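Local coordinates for protein histidine kinase (Synechocystis sp., PDB 5DFY) that probably acts as a light-sensing histidine kinase of a two-component system, this piece being its third GAF domain, which carries a covalently bound phycocyanobilin, at residues Y119-V130 / I148-F157. Residues are numbered along the deposited sequence; the frame is centred on the assembly and turned at random.
With CYC (phycocyanobilin), chain B.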
ATOM      1  N   TYR A 119      -7.777   7.296  13.265  1.00 19.27           N
ATOM      2  CA  TYR A 119      -7.598   6.844  11.905  1.00 18.69           C
ATOM      3  C   TYR A 119      -6.172   6.340  11.668  1.00 17.27           C
ATOM      4  O   TYR A 119      -5.950   5.488  10.808  1.00 18.74           O
ATOM      5  CB  TYR A 119      -7.974   7.980  10.953  1.00 18.52           C
ATOM      6  CG  TYR A 119      -9.440   8.305  11.101  1.00 19.58           C
ATOM      7  CD1 TYR A 119     -10.388   7.444  10.606  1.00 20.16           C
ATOM      8  CD2 TYR A 119      -9.873   9.444  11.758  1.00 22.22           C
ATOM      9  CE1 TYR A 119     -11.727   7.679  10.759  1.00 22.47           C
ATOM     10  CE2 TYR A 119     -11.238   9.692  11.918  1.00 23.87           C
ATOM     11  CZ  TYR A 119     -12.148   8.801  11.401  1.00 22.47           C
ATOM     12  OH  TYR A 119     -13.510   9.009  11.514  1.00 25.57           O
ATOM     13  N   ARG A 120      -5.236   6.802  12.497  1.00 20.76           N
ATOM     14  CA  ARG A 120      -3.861   6.284  12.497  1.00 22.18           C
ATOM     15  C   ARG A 120      -3.840   4.774  12.745  1.00 21.01           C
ATOM     16  O   ARG A 120      -2.944   4.069  12.272  1.00 22.14           O
ATOM     17  CB  ARG A 120      -3.031   6.966  13.574  1.00 20.81           C
ATOM     18  CG  ARG A 120      -2.833   8.467  13.417  1.00 23.53           C
ATOM     19  CD  ARG A 120      -2.198   9.077  14.700  1.00 26.23           C
ATOM     20  NE  ARG A 120      -3.091   9.103  15.862  1.00 25.59           N
ATOM     21  CZ  ARG A 120      -2.762   9.610  17.049  1.00 36.20           C
ATOM     22  NH1 ARG A 120      -1.557  10.140  17.238  1.00 34.08           N
ATOM     23  NH2 ARG A 120      -3.637   9.601  18.046  1.00 36.15           N
ATOM     24  N   ASN A 121      -4.815   4.294  13.515  1.00 19.90           N
ATOM     25  CA  ASN A 121      -4.938   2.872  13.852  1.00 18.34           C
ATOM     26  C   ASN A 121      -5.937   2.086  12.978  1.00 20.93           C
ATOM     27  O   ASN A 121      -6.414   1.039  13.372  1.00 19.76           O
ATOM     28  CB  ASN A 121      -5.347   2.736  15.321  1.00 19.86           C
ATOM     29  CG  ASN A 121      -5.139   1.333  15.880  1.00 20.67           C
ATOM     30  OD1 ASN A 121      -4.153   0.649  15.574  1.00 23.29           O
ATOM     31  ND2 ASN A 121      -6.081   0.900  16.693  1.00 21.69           N
ATOM     32  N   HIS A 122      -6.236   2.588  11.778  1.00 20.03           N
ATOM     33  CA  HIS A 122      -7.181   1.929  10.854  1.00 18.41           C
ATOM     34  C   HIS A 122      -8.595   1.810  11.421  1.00 18.17           C
ATOM     35  O   HIS A 122      -9.348   0.913  11.039  1.00 19.89           O
ATOM     36  CB  HIS A 122      -6.678   0.549  10.435  1.00 19.38           C
ATOM     37  CG  HIS A 122      -5.361   0.583   9.734  1.00 21.46           C
ATOM     38  ND1 HIS A 122      -5.247   0.612   8.358  1.00 22.60           N
ATOM     39  CD2 HIS A 122      -4.096   0.588  10.215  1.00 30.29           C
ATOM     40  CE1 HIS A 122      -3.971   0.634   8.023  1.00 24.84           C
ATOM     41  NE2 HIS A 122      -3.249   0.627   9.127  1.00 26.08           N
ATOM     42  N   GLU A 123      -8.951   2.705  12.332  1.00 18.08           N
ATOM     43  CA  GLU A 123     -10.264   2.669  12.968  1.00 19.09           C
ATOM     44  C   GLU A 123     -11.237   3.588  12.250  1.00 19.08           C
ATOM     45  O   GLU A 123     -10.829   4.593  11.673  1.00 21.52           O
ATOM     46  CB  GLU A 123     -10.193   3.107  14.421  1.00 21.16           C
ATOM     47  CG  GLU A 123      -9.449   2.156  15.323  1.00 21.32           C
ATOM     48  CD  GLU A 123      -9.309   2.719  16.744  1.00 27.37           C
ATOM     49  OE1 GLU A 123     -10.240   3.418  17.205  1.00 27.91           O
ATOM     50  OE2 GLU A 123      -8.260   2.484  17.385  1.00 26.83           O
ATOM     51  N   SER A 124     -12.514   3.284  12.355  1.00 21.15           N
ATOM     52  CA  SER A 124     -13.522   4.188  11.822  1.00 19.84           C
ATOM     53  C   SER A 124     -14.415   4.733  12.929  1.00 21.57           C
ATOM     54  O   SER A 124     -14.323   4.318  14.078  1.00 20.68           O
ATOM     55  CB  SER A 124     -14.332   3.497  10.735  1.00 29.12           C
ATOM     56  OG  SER A 124     -14.936   2.315  11.168  1.00 30.72           O
ATOM     57  N   LEU A 125     -15.231   5.714  12.578  1.00 19.37           N
ATOM     58  CA  LEU A 125     -16.215   6.273  13.492  1.00 19.38           C
ATOM     59  C   LEU A 125     -17.554   6.338  12.766  1.00 20.94           C
ATOM     60  O   LEU A 125     -17.668   6.937  11.682  1.00 19.88           O
ATOM     61  CB  LEU A 125     -15.800   7.643  13.997  1.00 19.72           C
ATOM     62  CG  LEU A 125     -16.813   8.356  14.908  1.00 22.98           C
ATOM     63  CD1 LEU A 125     -17.136   7.516  16.132  1.00 26.59           C
ATOM     64  CD2 LEU A 125     -16.296   9.722  15.317  1.00 26.46           C
ATOM     65  N   ALA A 126     -18.547   5.708  13.372  1.00 20.27           N
ATOM     66  CA  ALA A 126     -19.916   5.698  12.884  1.00 18.83           C
ATOM     67  C   ALA A 126     -20.800   6.346  13.932  1.00 22.51           C
ATOM     68  O   ALA A 126     -20.832   5.919  15.086  1.00 22.41           O
ATOM     69  CB  ALA A 126     -20.391   4.281  12.598  1.00 23.06           C
ATOM     70  N   VAL A 127     -21.524   7.372  13.518  1.00 19.78           N
ATOM     71  CA  VAL A 127     -22.382   8.147  14.419  1.00 20.92           C
ATOM     72  C   VAL A 127     -23.761   8.238  13.786  1.00 23.20           C
ATOM     73  O   VAL A 127     -23.922   8.761  12.677  1.00 20.28           O
ATOM     74  CB  VAL A 127     -21.799   9.538  14.681  1.00 21.09           C
ATOM     75  CG1 VAL A 127     -22.812  10.446  15.389  1.00 22.53           C
ATOM     76  CG2 VAL A 127     -20.525   9.419  15.501  1.00 25.87           C
ATOM     77  N   GLY A 128     -24.751   7.710  14.488  1.00 21.69           N
ATOM     78  CA  GLY A 128     -26.100   7.641  13.963  1.00 23.03           C
ATOM     79  C   GLY A 128     -26.916   8.917  14.090  1.00 22.15           C
ATOM     80  O   GLY A 128     -27.849   9.123  13.324  1.00 22.40           O
ATOM     81  N   ASP A 129     -26.579   9.762  15.051  1.00 21.88           N
ATOM     82  CA  ASP A 129     -27.264  11.041  15.233  1.00 22.37           C
ATOM     83  C   ASP A 129     -26.309  12.003  15.892  1.00 23.62           C
ATOM     84  O   ASP A 129     -25.984  11.851  17.072  1.00 25.29           O
ATOM     85  CB  ASP A 129     -28.530  10.872  16.076  1.00 24.05           C
ATOM     86  CG  ASP A 129     -29.389  12.104  16.088  1.00 27.19           C
ATOM     87  OD1 ASP A 129     -28.888  13.199  15.781  1.00 24.89           O
ATOM     88  OD2 ASP A 129     -30.595  11.968  16.401  1.00 29.74           O
ATOM     89  N   VAL A 130     -25.823  12.990  15.145  1.00 22.29           N
ATOM     90  CA  VAL A 130     -24.841  13.898  15.689  1.00 23.05           C
ATOM     91  C   VAL A 130     -25.408  14.662  16.887  1.00 25.33           C
ATOM     92  O   VAL A 130     -24.653  15.141  17.716  1.00 27.79           O
ATOM     93  CB  VAL A 130     -24.328  14.913  14.652  1.00 24.78           C
ATOM     94  CG1 VAL A 130     -23.635  14.187  13.478  1.00 24.18           C
ATOM     95  CG2 VAL A 130     -25.450  15.827  14.161  1.00 22.64           C
ATOM     96  N   ILE A 148     -24.836  17.529   8.157  1.00 17.40           N
ATOM     97  CA  ILE A 148     -24.536  16.153   8.527  1.00 16.46           C
ATOM     98  C   ILE A 148     -25.362  15.773   9.754  1.00 18.41           C
ATOM     99  O   ILE A 148     -25.135  16.302  10.840  1.00 21.47           O
ATOM    100  CB  ILE A 148     -23.041  15.967   8.839  1.00 16.42           C
ATOM    101  CG1 ILE A 148     -22.206  16.237   7.576  1.00 18.22           C
ATOM    102  CG2 ILE A 148     -22.801  14.549   9.311  1.00 19.21           C
ATOM    103  CD1 ILE A 148     -20.706  16.408   7.833  1.00 18.74           C
ATOM    104  N   ARG A 149     -26.330  14.881   9.585  1.00 16.99           N
ATOM    105  CA  ARG A 149     -27.110  14.380  10.707  1.00 18.47           C
ATOM    106  C   ARG A 149     -26.553  13.067  11.242  1.00 19.93           C
ATOM    107  O   ARG A 149     -26.718  12.751  12.413  1.00 20.55           O
ATOM    108  CB  ARG A 149     -28.561  14.184  10.300  1.00 19.24           C
ATOM    109  CG  ARG A 149     -29.475  13.705  11.431  1.00 22.72           C
ATOM    110  CD  ARG A 149     -29.603  14.750  12.549  1.00 25.20           C
ATOM    111  NE  ARG A 149     -30.428  14.214  13.618  1.00 25.71           N
ATOM    112  CZ  ARG A 149     -31.758  14.186  13.587  1.00 31.86           C
ATOM    113  NH1 ARG A 149     -32.430  14.699  12.558  1.00 28.49           N
ATOM    114  NH2 ARG A 149     -32.422  13.642  14.593  1.00 35.19           N
ATOM    115  N   ALA A 150     -25.935  12.285  10.356  1.00 18.85           N
ATOM    116  CA  ALA A 150     -25.362  10.973  10.706  1.00 17.89           C
ATOM    117  C   ALA A 150     -24.155  10.787   9.810  1.00 18.64           C
ATOM    118  O   ALA A 150     -24.188  11.234   8.675  1.00 17.42           O
ATOM    119  CB  ALA A 150     -26.343   9.841  10.486  1.00 17.60           C
ATOM    120  N   PHE A 151     -23.082  10.159  10.295  1.00 17.45           N
ATOM    121  CA  PHE A 151     -21.917   9.963   9.428  1.00 16.19           C
ATOM    122  C   PHE A 151     -21.196   8.673   9.711  1.00 17.11           C
ATOM    123  O   PHE A 151     -21.239   8.144  10.811  1.00 18.36           O
ATOM    124  CB  PHE A 151     -20.935  11.141   9.528  1.00 17.69           C
ATOM    125  CG  PHE A 151     -20.227  11.289  10.845  1.00 18.15           C
ATOM    126  CD1 PHE A 151     -19.060  10.577  11.108  1.00 19.93           C
ATOM    127  CD2 PHE A 151     -20.685  12.188  11.796  1.00 18.82           C
ATOM    128  CE1 PHE A 151     -18.385  10.724  12.314  1.00 21.65           C
ATOM    129  CE2 PHE A 151     -20.010  12.349  13.007  1.00 20.12           C
ATOM    130  CZ  PHE A 151     -18.859  11.615  13.270  1.00 23.50           C
ATOM    131  N   LEU A 152     -20.500   8.203   8.694  1.00 16.50           N
ATOM    132  CA  LEU A 152     -19.638   7.045   8.806  1.00 18.59           C
ATOM    133  C   LEU A 152     -18.332   7.439   8.103  1.00 17.74           C
ATOM    134  O   LEU A 152     -18.331   7.647   6.884  1.00 17.50           O
ATOM    135  CB  LEU A 152     -20.295   5.836   8.161  1.00 17.65           C
ATOM    136  CG  LEU A 152     -19.465   4.571   7.950  1.00 26.66           C
ATOM    137  CD1 LEU A 152     -18.689   4.169   9.149  1.00 24.88           C
ATOM    138  CD2 LEU A 152     -20.375   3.465   7.478  1.00 24.47           C
ATOM    139  N   THR A 153     -17.240   7.584   8.858  1.00 17.03           N
ATOM    140  CA  THR A 153     -16.014   8.112   8.296  1.00 15.66           C
ATOM    141  C   THR A 153     -14.895   7.118   8.583  1.00 20.09           C
ATOM    142  O   THR A 153     -14.701   6.700   9.718  1.00 19.94           O
ATOM    143  CB  THR A 153     -15.734   9.537   8.849  1.00 19.30           C
ATOM    144  OG1 THR A 153     -16.815  10.390   8.434  1.00 21.69           O
ATOM    145  CG2 THR A 153     -14.433  10.116   8.327  1.00 21.25           C
ATOM    146  N   VAL A 154     -14.206   6.713   7.516  1.00 16.46           N
ATOM    147  CA  VAL A 154     -13.181   5.658   7.570  1.00 17.67           C
ATOM    148  C   VAL A 154     -11.861   6.177   7.016  1.00 15.47           C
ATOM    149  O   VAL A 154     -11.824   7.161   6.284  1.00 16.42           O
ATOM    150  CB  VAL A 154     -13.612   4.409   6.799  1.00 16.85           C
ATOM    151  CG1 VAL A 154     -14.922   3.891   7.305  1.00 21.28           C
ATOM    152  CG2 VAL A 154     -13.719   4.683   5.312  1.00 17.74           C
ATOM    153  N   PRO A 155     -10.747   5.514   7.365  1.00 15.12           N
ATOM    154  CA  PRO A 155      -9.450   5.986   6.896  1.00 16.69           C
ATOM    155  C   PRO A 155      -9.078   5.498   5.511  1.00 13.88           C
ATOM    156  O   PRO A 155      -9.460   4.389   5.137  1.00 15.92           O
ATOM    157  CB  PRO A 155      -8.473   5.396   7.930  1.00 18.73           C
ATOM    158  CG  PRO A 155      -9.150   4.219   8.465  1.00 20.02           C
ATOM    159  CD  PRO A 155     -10.634   4.397   8.322  1.00 17.49           C
ATOM    160  N   VAL A 156      -8.349   6.328   4.769  1.00 15.88           N
ATOM    161  CA  VAL A 156      -7.799   5.959   3.479  1.00 14.28           C
ATOM    162  C   VAL A 156      -6.283   5.884   3.614  1.00 14.72           C
ATOM    163  O   VAL A 156      -5.627   6.930   3.775  1.00 15.85           O
ATOM    164  CB  VAL A 156      -8.175   6.977   2.394  1.00 14.69           C
ATOM    165  CG1 VAL A 156      -7.605   6.529   1.066  1.00 16.46           C
ATOM    166  CG2 VAL A 156      -9.686   7.140   2.298  1.00 16.29           C
ATOM    167  N   PHE A 157      -5.737   4.671   3.538  1.00 15.68           N
ATOM    168  CA  PHE A 157      -4.296   4.456   3.560  1.00 16.61           C
ATOM    169  C   PHE A 157      -3.772   4.279   2.154  1.00 16.82           C
ATOM    170  O   PHE A 157      -4.325   3.514   1.365  1.00 17.48           O
ATOM    171  CB  PHE A 157      -3.918   3.240   4.411  1.00 18.69           C
ATOM    172  CG  PHE A 157      -3.815   3.549   5.867  1.00 17.98           C
ATOM    173  CD1 PHE A 157      -4.955   3.678   6.633  1.00 20.26           C
ATOM    174  CD2 PHE A 157      -2.575   3.746   6.467  1.00 21.93           C
ATOM    175  CE1 PHE A 157      -4.887   4.002   7.974  1.00 20.87           C
ATOM    176  CE2 PHE A 157      -2.497   4.065   7.816  1.00 21.03           C
ATOM    177  CZ  PHE A 157      -3.649   4.188   8.562  1.00 20.90           C
TER
HETATM  178  CHA CYC B 701     -13.454  14.824  16.434  1.00 26.32           C
HETATM  179  NA  CYC B 701     -13.590  15.592  14.017  1.00 24.29           N
HETATM  180  C1A CYC B 701     -13.530  14.614  15.112  1.00 24.47           C
HETATM  181  C2A CYC B 701     -13.591  13.257  14.470  1.00 24.14           C
HETATM  182  C3A CYC B 701     -13.687  13.417  13.038  1.00 23.11           C
HETATM  183  C4A CYC B 701     -13.698  14.862  12.762  1.00 22.26           C
HETATM  184  CMA CYC B 701     -13.750  12.281  12.050  1.00 28.08           C
HETATM  185  CAA CYC B 701     -13.481  11.953  15.240  1.00 26.23           C
HETATM  186  CBA CYC B 701     -11.953  11.820  15.427  1.00 28.30           C
HETATM  187  CGA CYC B 701     -11.467  10.637  16.263  1.00 29.74           C
HETATM  188  O1A CYC B 701     -12.287  10.013  16.973  1.00 30.23           O
HETATM  189  O2A CYC B 701     -10.236  10.289  16.275  1.00 26.48           O
HETATM  190  CHB CYC B 701     -13.716  15.600  11.469  1.00 22.65           C
HETATM  191  NB  CYC B 701     -15.357  14.150  10.243  1.00 21.42           N
HETATM  192  C1B CYC B 701     -14.251  15.142  10.349  1.00 21.20           C
HETATM  193  C2B CYC B 701     -13.871  15.557   8.994  1.00 19.78           C
HETATM  194  C3B CYC B 701     -14.684  14.882   8.073  1.00 19.14           C
HETATM  195  C4B CYC B 701     -15.641  14.016   8.796  1.00 19.96           C
HETATM  196  CMB CYC B 701     -12.771  16.556   8.706  1.00 23.46           C
HETATM  197  CAB CYC B 701     -14.633  15.007   6.555  1.00 20.98           C
HETATM  198  CBB CYC B 701     -14.146  13.703   5.940  1.00 21.36           C
HETATM  199  OB  CYC B 701     -16.501  13.288   8.360  1.00 20.15           O
HETATM  200  NC  CYC B 701     -13.879  20.122  15.048  1.00 25.04           N
HETATM  201  C1C CYC B 701     -14.249  21.131  14.435  1.00 32.53           C
HETATM  202  C2C CYC B 701     -14.015  22.515  15.427  1.00 32.81           C
HETATM  203  C3C CYC B 701     -13.112  22.153  16.299  1.00 34.32           C
HETATM  204  C4C CYC B 701     -13.352  20.559  16.440  1.00 30.66           C
HETATM  205  CMC CYC B 701     -13.685  23.773  14.544  1.00 34.72           C
HETATM  206  CAC CYC B 701     -13.139  22.860  17.765  1.00 33.04           C
HETATM  207  CBC CYC B 701     -12.622  24.274  17.625  1.00 37.10           C
HETATM  208  OC  CYC B 701     -14.708  21.176  13.311  1.00 28.74           O
HETATM  209  CHD CYC B 701     -13.027  19.808  17.502  1.00 27.80           C
HETATM  210  ND  CYC B 701     -13.247  17.447  16.492  1.00 24.97           N
HETATM  211  C1D CYC B 701     -13.167  18.320  17.542  1.00 24.77           C
HETATM  212  C2D CYC B 701     -13.242  17.628  18.716  1.00 24.55           C
HETATM  213  C3D CYC B 701     -13.355  16.312  18.408  1.00 26.96           C
HETATM  214  C4D CYC B 701     -13.355  16.203  17.021  1.00 23.52           C
HETATM  215  CMD CYC B 701     -13.177  18.283  20.089  1.00 31.51           C
HETATM  216  CAD CYC B 701     -13.460  15.170  19.387  1.00 29.40           C
HETATM  217  CBD CYC B 701     -14.902  14.736  19.553  1.00 28.02           C
HETATM  218  CGD CYC B 701     -15.700  15.845  20.215  1.00 35.00           C
HETATM  219  O1D CYC B 701     -16.561  16.502  19.568  1.00 29.69           O
HETATM  220  O2D CYC B 701     -15.511  16.135  21.428  1.00 34.00           O
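Leu-125 and Thr-153 exchange two backbone hydrogen bonds, as do Val-127 and Phe-151, and beyond them Val-130 N reaches Arg-149 O. Thr-153 O also accepts the Tyr-119 hydroxyl (OH to O 3.2 Å) from well above the carbonyl plane, whereas Leu-125 N approaches almost in line with the C=O. Strand 125-127 is an outermost strand of the antiparallel GAF-domain sheet, Leu-125 and Thr-153 on its bilin-binding face, Ala-126 and Leu-152 packed against helix 179-203 on the other. Thr-153 OG1 donates to OB of phycocyanobilin (2.9 Å). The Tyr-119 ring lies between Pro-155 and the bilin, CD1 against Pro-155 CD (3.8 Å) and OH near methyl CMA. Replacing Tyr-119 by an alanine would probably leave Thr-153 O one donor short and open a gap between Pro-155 and that methyl. Val-127 CB lies over one face of the Phe-151 ring, while Leu-125 CD2 and Val-130 CG1 meet its edge. The His-122 and Phe-157 rings form an offset stack, planes at 14°. At the opposite end, a chi2 bend (65°) turns the Arg-149 guanidinium toward Asp-129 in a salt bridge (NE to OD1 2.8 Å); OD1 lies in the guanidinium plane, but NE and NH2 meet the carboxylate oxygens from above theirs, the planes 55° apart.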